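Local coordinates for ribonucleoside triphosphate reductase (Lactobacillus leichmannii, PDB 1L1L), which catalyses the adenosylcobalamin-dependent reduction of ribonucleoside triphosphates to 2'-deoxyribonucleoside triphosphates, as a monomeric class II ribonucleotide reductase, at residues L282-V287 with C305-K310; K337-Q340 with H346-A349; Q364-G369 with G374-V379. All blocks are in the same frame, centred on the assembly; numbering follows the deposited sequence.

Contact 1 (L282-V287 with C305-K310)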
# COMPACT_ATOMS: atom_id res chain seq x y z
N LEU A 282 12.11 -23.41 7.15
CA LEU A 282 12.58 -24.03 8.39
C LEU A 282 11.85 -23.44 9.59
O LEU A 282 11.35 -24.18 10.43
CB LEU A 282 14.09 -23.82 8.55
CG LEU A 282 14.94 -24.56 7.51
CD1 LEU A 282 16.40 -24.24 7.73
CD2 LEU A 282 14.68 -26.06 7.58
N ASP A 283 11.78 -22.11 9.65
CA ASP A 283 11.08 -21.45 10.74
C ASP A 283 9.58 -21.70 10.74
O ASP A 283 8.96 -21.85 11.80
CB ASP A 283 11.39 -19.95 10.72
CG ASP A 283 12.85 -19.66 11.05
OD1 ASP A 283 13.49 -20.50 11.71
OD2 ASP A 283 13.34 -18.58 10.66
N VAL A 284 8.98 -21.75 9.55
CA VAL A 284 7.55 -22.01 9.42
C VAL A 284 7.24 -23.44 9.87
O VAL A 284 6.14 -23.74 10.36
CB VAL A 284 7.09 -21.80 7.95
CG1 VAL A 284 5.75 -22.44 7.71
CG2 VAL A 284 7.02 -20.31 7.65
N ASN A 285 8.20 -24.32 9.69
CA ASN A 285 8.00 -25.71 10.07
C ASN A 285 8.07 -25.80 11.60
O ASN A 285 7.29 -26.52 12.22
CB ASN A 285 9.05 -26.60 9.41
CG ASN A 285 8.70 -28.07 9.45
OD1 ASN A 285 7.55 -28.46 9.20
ND2 ASN A 285 9.68 -28.89 9.77
N GLU A 286 8.98 -25.06 12.21
CA GLU A 286 9.11 -25.07 13.66
C GLU A 286 7.81 -24.64 14.32
O GLU A 286 7.28 -25.33 15.19
CB GLU A 286 10.25 -24.16 14.13
CG GLU A 286 11.63 -24.68 13.78
CD GLU A 286 12.73 -23.85 14.40
OE1 GLU A 286 12.87 -22.67 14.02
OE2 GLU A 286 13.46 -24.39 15.27
N VAL A 287 7.29 -23.48 13.91
CA VAL A 287 6.04 -22.98 14.47
C VAL A 287 4.96 -24.05 14.39
O VAL A 287 4.18 -24.22 15.32
CB VAL A 287 5.53 -21.72 13.72
CG1 VAL A 287 4.15 -21.34 14.22
CG2 VAL A 287 6.51 -20.58 13.90
N CYS A 305 2.67 -15.86 8.84
CA CYS A 305 2.49 -14.77 7.87
C CYS A 305 3.67 -13.82 7.91
O CYS A 305 4.14 -13.34 6.87
CB CYS A 305 1.20 -14.00 8.15
SG CYS A 305 -0.27 -14.91 7.76
N ASN A 306 4.16 -13.53 9.11
CA ASN A 306 5.29 -12.65 9.28
C ASN A 306 6.56 -13.24 8.68
O ASN A 306 7.35 -12.53 8.07
CB ASN A 306 5.55 -12.35 10.76
CG ASN A 306 4.45 -11.52 11.41
OD1 ASN A 306 4.56 -11.17 12.59
ND2 ASN A 306 3.39 -11.19 10.65
N LEU A 307 6.76 -14.55 8.89
CA LEU A 307 7.95 -15.24 8.38
C LEU A 307 7.94 -15.19 6.85
O LEU A 307 8.99 -15.05 6.22
CB LEU A 307 7.95 -16.70 8.85
CG LEU A 307 8.27 -16.92 10.34
CD1 LEU A 307 8.04 -18.38 10.73
CD2 LEU A 307 9.71 -16.50 10.61
N ILE A 308 6.76 -15.31 6.29
CA ILE A 308 6.58 -15.26 4.84
C ILE A 308 6.95 -13.85 4.35
O ILE A 308 7.79 -13.68 3.45
CB ILE A 308 5.12 -15.60 4.46
CG1 ILE A 308 4.83 -17.07 4.81
CG2 ILE A 308 4.88 -15.34 2.96
CD1 ILE A 308 3.40 -17.52 4.55
N GLY A 309 6.35 -12.84 4.98
CA GLY A 309 6.63 -11.47 4.59
C GLY A 309 8.11 -11.18 4.70
O GLY A 309 8.69 -10.51 3.86
N LYS A 310 8.73 -11.71 5.75
CA LYS A 310 10.16 -11.51 5.94
C LYS A 310 10.97 -12.11 4.78
O LYS A 310 11.96 -11.53 4.34
CB LYS A 310 10.61 -12.17 7.24
CG LYS A 310 12.11 -12.08 7.47
CD LYS A 310 12.55 -13.00 8.60
CE LYS A 310 14.02 -12.78 8.91
NZ LYS A 310 14.49 -13.77 9.91
O HOH W 1 13.19 -16.67 9.09
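Leu307 reaches across to helix 275-289 and supplies most of the meeting surface on its side, a compact case of one leucine bridging two antiparallel helices. Its CD1 methyl lies against the backbone at the junction of Asp283 and Val284, 3.7 Å from Val284 N, and also touches Val284 CG2 at 3.8 Å. Both methyls of Leu307 touch Asp283 CB, CD2 at 3.8 Å and CD1 at 3.7 Å, and the Asp283 side chain crosses that of Leu307 at about a right angle. Val287, one turn further along, adds a looser contact from its CG2 methyl. With CG anti to the carbonyl carbon (chi1 -72°) and beside the backbone N, Leu307 presents both of its methyls to the opposite helix.

Polar groups meet through solvent. A water donates to Asp283 OD2 and accepts from Lys310 NZ at 3.3 Å; OD2 and NZ themselves stand 5.0 Å apart, too far for a direct salt bridge, though their opposite charges probably still attract. Lys310 NZ is further fixed by the carbonyl of His345.

The short segments run at 178° to each other with their axes 9.7 Å apart, a spacing the leucine spans. Asn285, turned from the interface, ties its ND2 to Ile182 O. Helix 340-347 packs on Leu307 through His346, while Ile308 faces helix 148-158 and also touches Asn231 of helix 224-236.

Contact 2 (K337-Q340 with H346-A349)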
# COMPACT_ATOMS: atom_id res chain seq x y z
N LYS A 337 4.12 -8.44 19.43
CA LYS A 337 5.21 -7.60 18.95
C LYS A 337 6.05 -6.95 20.05
O LYS A 337 7.04 -6.28 19.77
CB LYS A 337 4.69 -6.51 18.00
CG LYS A 337 4.26 -7.02 16.63
CD LYS A 337 3.84 -5.88 15.70
CE LYS A 337 4.97 -4.89 15.45
NZ LYS A 337 4.61 -3.88 14.40
N GLN A 338 5.67 -7.15 21.31
CA GLN A 338 6.44 -6.57 22.40
C GLN A 338 7.64 -7.44 22.78
O GLN A 338 8.60 -6.98 23.40
CB GLN A 338 5.51 -6.28 23.60
CG GLN A 338 4.74 -4.96 23.42
CD GLN A 338 3.55 -4.78 24.37
OE1 GLN A 338 2.69 -5.65 24.47
NE2 GLN A 338 3.51 -3.64 25.05
N ASP A 339 7.61 -8.71 22.36
CA ASP A 339 8.73 -9.63 22.61
C ASP A 339 9.89 -9.13 21.76
O ASP A 339 9.90 -9.33 20.54
CB ASP A 339 8.33 -11.05 22.21
CG ASP A 339 9.51 -12.03 22.27
OD1 ASP A 339 9.25 -13.25 22.34
OD2 ASP A 339 10.68 -11.59 22.23
N GLN A 340 10.86 -8.49 22.40
CA GLN A 340 12.01 -7.92 21.70
C GLN A 340 12.77 -8.84 20.74
O GLN A 340 13.04 -8.44 19.60
CB GLN A 340 12.98 -7.32 22.73
CG GLN A 340 12.39 -6.17 23.53
CD GLN A 340 11.92 -5.02 22.66
OE1 GLN A 340 12.72 -4.34 22.01
NE2 GLN A 340 10.61 -4.80 22.62
N HIS A 346 11.29 -11.29 13.20
CA HIS A 346 10.28 -11.34 12.15
C HIS A 346 8.95 -10.65 12.40
O HIS A 346 8.25 -10.28 11.45
CB HIS A 346 9.98 -12.80 11.77
CG HIS A 346 9.35 -13.59 12.87
ND1 HIS A 346 10.08 -14.17 13.89
CD2 HIS A 346 8.05 -13.91 13.11
CE1 HIS A 346 9.26 -14.81 14.71
NE2 HIS A 346 8.02 -14.67 14.25
N ARG A 347 8.57 -10.47 13.67
CA ARG A 347 7.29 -9.84 13.95
C ARG A 347 7.19 -8.39 13.52
O ARG A 347 6.13 -7.77 13.57
CB ARG A 347 6.95 -10.01 15.44
CG ARG A 347 6.70 -11.47 15.78
CD ARG A 347 6.28 -11.67 17.22
NE ARG A 347 6.06 -13.09 17.50
CZ ARG A 347 5.90 -13.60 18.72
NH1 ARG A 347 5.94 -12.79 19.77
NH2 ARG A 347 5.72 -14.90 18.88
N TRP A 348 8.31 -7.84 13.08
CA TRP A 348 8.33 -6.48 12.59
C TRP A 348 7.60 -6.45 11.24
O TRP A 348 7.16 -5.40 10.79
CB TRP A 348 9.76 -6.00 12.38
CG TRP A 348 10.57 -6.93 11.51
CD1 TRP A 348 11.36 -7.97 11.92
CD2 TRP A 348 10.64 -6.93 10.07
NE1 TRP A 348 11.91 -8.61 10.84
CE2 TRP A 348 11.49 -7.99 9.69
CE3 TRP A 348 10.06 -6.12 9.08
CZ2 TRP A 348 11.78 -8.27 8.35
CZ3 TRP A 348 10.35 -6.40 7.74
CH2 TRP A 348 11.20 -7.46 7.39
N ALA A 349 7.49 -7.62 10.61
CA ALA A 349 6.87 -7.79 9.28
C ALA A 349 5.44 -7.27 9.09
O ALA A 349 5.04 -6.93 7.97
CB ALA A 349 6.93 -9.26 8.88
O HOH W 2 7.18 -3.18 12.55
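Lys337 and Arg347 lie side by side where the chain enters and leaves helix 340-347, the short helix that leads into strand 350-356 of the alpha-beta barrel. The contact illustrates how long, charged side chains can pack by their carbon stems while their ends are committed elsewhere. The two stems slide past each other in opposite directions, Lys337 CG coming within 4.2 Å of Arg347 CB. Along its length the lysine also curves round the Arg347 carbonyl oxygen: CG, CD and CE of Lys337 all approach Arg347 O, CE at 3.6 Å.

A bend at chi3 (60°) wraps the lysine chain round that oxygen and carries its ammonium group on to the start of the strand. There NZ is hydrogen-bonded to Ser350 O, and through a water, 3.2 Å away, it is joined to Trp348 O as well. The tail of this residue thus links the loop before the helix to the backbone that follows it.

Arg347 runs the other way, extended from CG to NE. Its NH1 bonds to Met336 O, just before Lys337, while NE forms a salt bridge with Asp303 of helix 298-313. Asp303 OD1 also accepts from His346 NE2, so one carboxylate oxygen anchors two successive residues at the helix end. The buried guanidinium is thereby held between the loop and a neighbouring helix.

Asp339 completes the contact as the N-cap of helix 340-347, its OD2 accepting from Lys342 N. Its OD1 lies 4.2 Å from Arg347 NH1, well outside the guanidinium plane, an electrostatic proximity alone. The closest touch here is van der Waals: Asp339 CB lies 3.8 Å from Arg347 NH1, approaching obliquely.

Contact 3 (Q364-G369 with G374-V379)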
# COMPACT_ATOMS: atom_id res chain seq x y z
N GLN A 364 -8.98 1.13 27.55
CA GLN A 364 -7.95 1.34 28.55
C GLN A 364 -6.62 0.63 28.21
O GLN A 364 -5.57 1.27 28.11
CB GLN A 364 -8.49 0.88 29.91
CG GLN A 364 -7.59 1.15 31.09
CD GLN A 364 -8.31 0.93 32.40
OE1 GLN A 364 -9.08 1.79 32.85
NE2 GLN A 364 -8.09 -0.22 33.02
N PRO A 365 -6.65 -0.70 28.03
CA PRO A 365 -5.39 -1.37 27.71
C PRO A 365 -4.88 -1.03 26.30
O PRO A 365 -3.67 -0.97 26.06
CB PRO A 365 -5.74 -2.85 27.89
CG PRO A 365 -7.18 -2.90 27.50
CD PRO A 365 -7.76 -1.67 28.16
N ILE A 366 -5.80 -0.79 25.38
CA ILE A 366 -5.41 -0.43 24.01
C ILE A 366 -4.64 0.88 24.03
O ILE A 366 -3.61 1.04 23.35
CB ILE A 366 -6.66 -0.29 23.11
CG1 ILE A 366 -7.25 -1.68 22.86
CG2 ILE A 366 -6.30 0.42 21.80
CD1 ILE A 366 -8.56 -1.66 22.11
N ALA A 367 -5.13 1.83 24.82
CA ALA A 367 -4.49 3.14 24.94
C ALA A 367 -3.11 3.00 25.56
O ALA A 367 -2.19 3.73 25.19
CB ALA A 367 -5.36 4.07 25.78
N ALA A 368 -2.97 2.08 26.50
CA ALA A 368 -1.68 1.88 27.16
C ALA A 368 -0.67 1.39 26.13
O ALA A 368 0.47 1.86 26.08
CB ALA A 368 -1.82 0.85 28.30
N GLY A 369 -1.10 0.45 25.29
CA GLY A 369 -0.22 -0.06 24.25
C GLY A 369 0.19 1.06 23.29
O GLY A 369 1.37 1.26 23.00
N GLY A 374 2.66 2.74 19.73
CA GLY A 374 1.72 3.11 18.68
C GLY A 374 0.84 1.95 18.22
O GLY A 374 0.11 2.07 17.23
N GLU A 375 0.93 0.84 18.93
CA GLU A 375 0.14 -0.34 18.62
C GLU A 375 -0.65 -0.76 19.86
O GLU A 375 -0.25 -0.47 20.99
CB GLU A 375 1.04 -1.50 18.17
CG GLU A 375 1.90 -1.22 16.94
CD GLU A 375 1.08 -0.88 15.71
OE1 GLU A 375 0.10 -1.60 15.42
OE2 GLU A 375 1.42 0.11 15.02
N PRO A 376 -1.78 -1.45 19.67
CA PRO A 376 -2.31 -1.82 18.36
C PRO A 376 -3.17 -0.75 17.69
O PRO A 376 -3.52 0.27 18.30
CB PRO A 376 -3.14 -3.05 18.68
CG PRO A 376 -3.74 -2.67 20.01
CD PRO A 376 -2.55 -2.10 20.75
N GLY A 377 -3.50 -1.01 16.43
CA GLY A 377 -4.37 -0.12 15.70
C GLY A 377 -5.75 -0.68 15.90
O GLY A 377 -5.91 -1.76 16.49
N ILE A 378 -6.77 0.02 15.42
CA ILE A 378 -8.13 -0.43 15.58
C ILE A 378 -8.91 -0.45 14.27
O ILE A 378 -8.73 0.41 13.42
CB ILE A 378 -8.87 0.47 16.57
CG1 ILE A 378 -8.19 0.41 17.94
CG2 ILE A 378 -10.31 0.06 16.66
CD1 ILE A 378 -8.78 1.39 18.93
N VAL A 379 -9.78 -1.45 14.13
CA VAL A 379 -10.63 -1.56 12.96
C VAL A 379 -12.04 -1.87 13.43
O VAL A 379 -12.28 -2.91 14.06
CB VAL A 379 -10.15 -2.67 12.01
CG1 VAL A 379 -11.12 -2.82 10.86
CG2 VAL A 379 -8.76 -2.35 11.51
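Ile366 and Ile378 have similar first torsions, chi1 -71° and -61°, but meet through different branches. On the helix, Ile366 holds CG2 anti to its backbone N, and that short branch does the touching; on the strand, the extended CG1 arm of Ile378 brings CD1 to it. Ile366 CG2 and Ile378 CD1 lie 3.9 Å apart, and the side chains cross at a slant. Ile366 CG2 also lies loosely against Pro376 CG (4.4 Å), so one methyl meets both the turn and the strand it leads into.

Nearer the turn, the packing is between backbones. Gly369, which has no side chain, sits at the oxygen end of the Glu375 carbonyl, whose peptide bond to Pro376 is cis; the exact closeness of this approach is doubtful. The nearest CA pair of the two segments, Gly369 CA and Glu375 CA, is 5.6 Å apart. Gly374, the first residue past the helix, has a positive phi of 82°, which takes the chain out of the helix. Asn373 OD1, from the helix's last residue, accepts from Glu375 N across the turn.

The strand then enters the sheet: Gly377 and Val379 form backbone hydrogen bonds with strand 350-356, and Ile378 with Thr675 on the other neighbouring strand. Ile366 and Ile378 also touch Val354 and Val356, respectively. Helix 363-373 is thus seated against the sheet between two parallel, adjacent strands, the beta-alpha-beta crossover from which alpha-beta barrels are built.

Overall arrangement
The three contacts follow one another along the chain and show apolar packing adapted to different settings. Contact 1 joins two helices and contact 3 joins a helix to its following strand; contact 2 closes the ends of a short helix. Contact 3 is the buried one, built from isoleucines, a proline and glycine backbone, whereas contacts 1 and 2 are partly buried and combine carbon packing with charged ends and bridging waters. Contacts 1 and 2 touch directly: Arg347 and His346 of contact 2 pack on helix 298-313, which carries one side of contact 1. Contact 3 touches neither, but strand 350-356 adjoins both it and contact 2, whose centres are 16 Å apart.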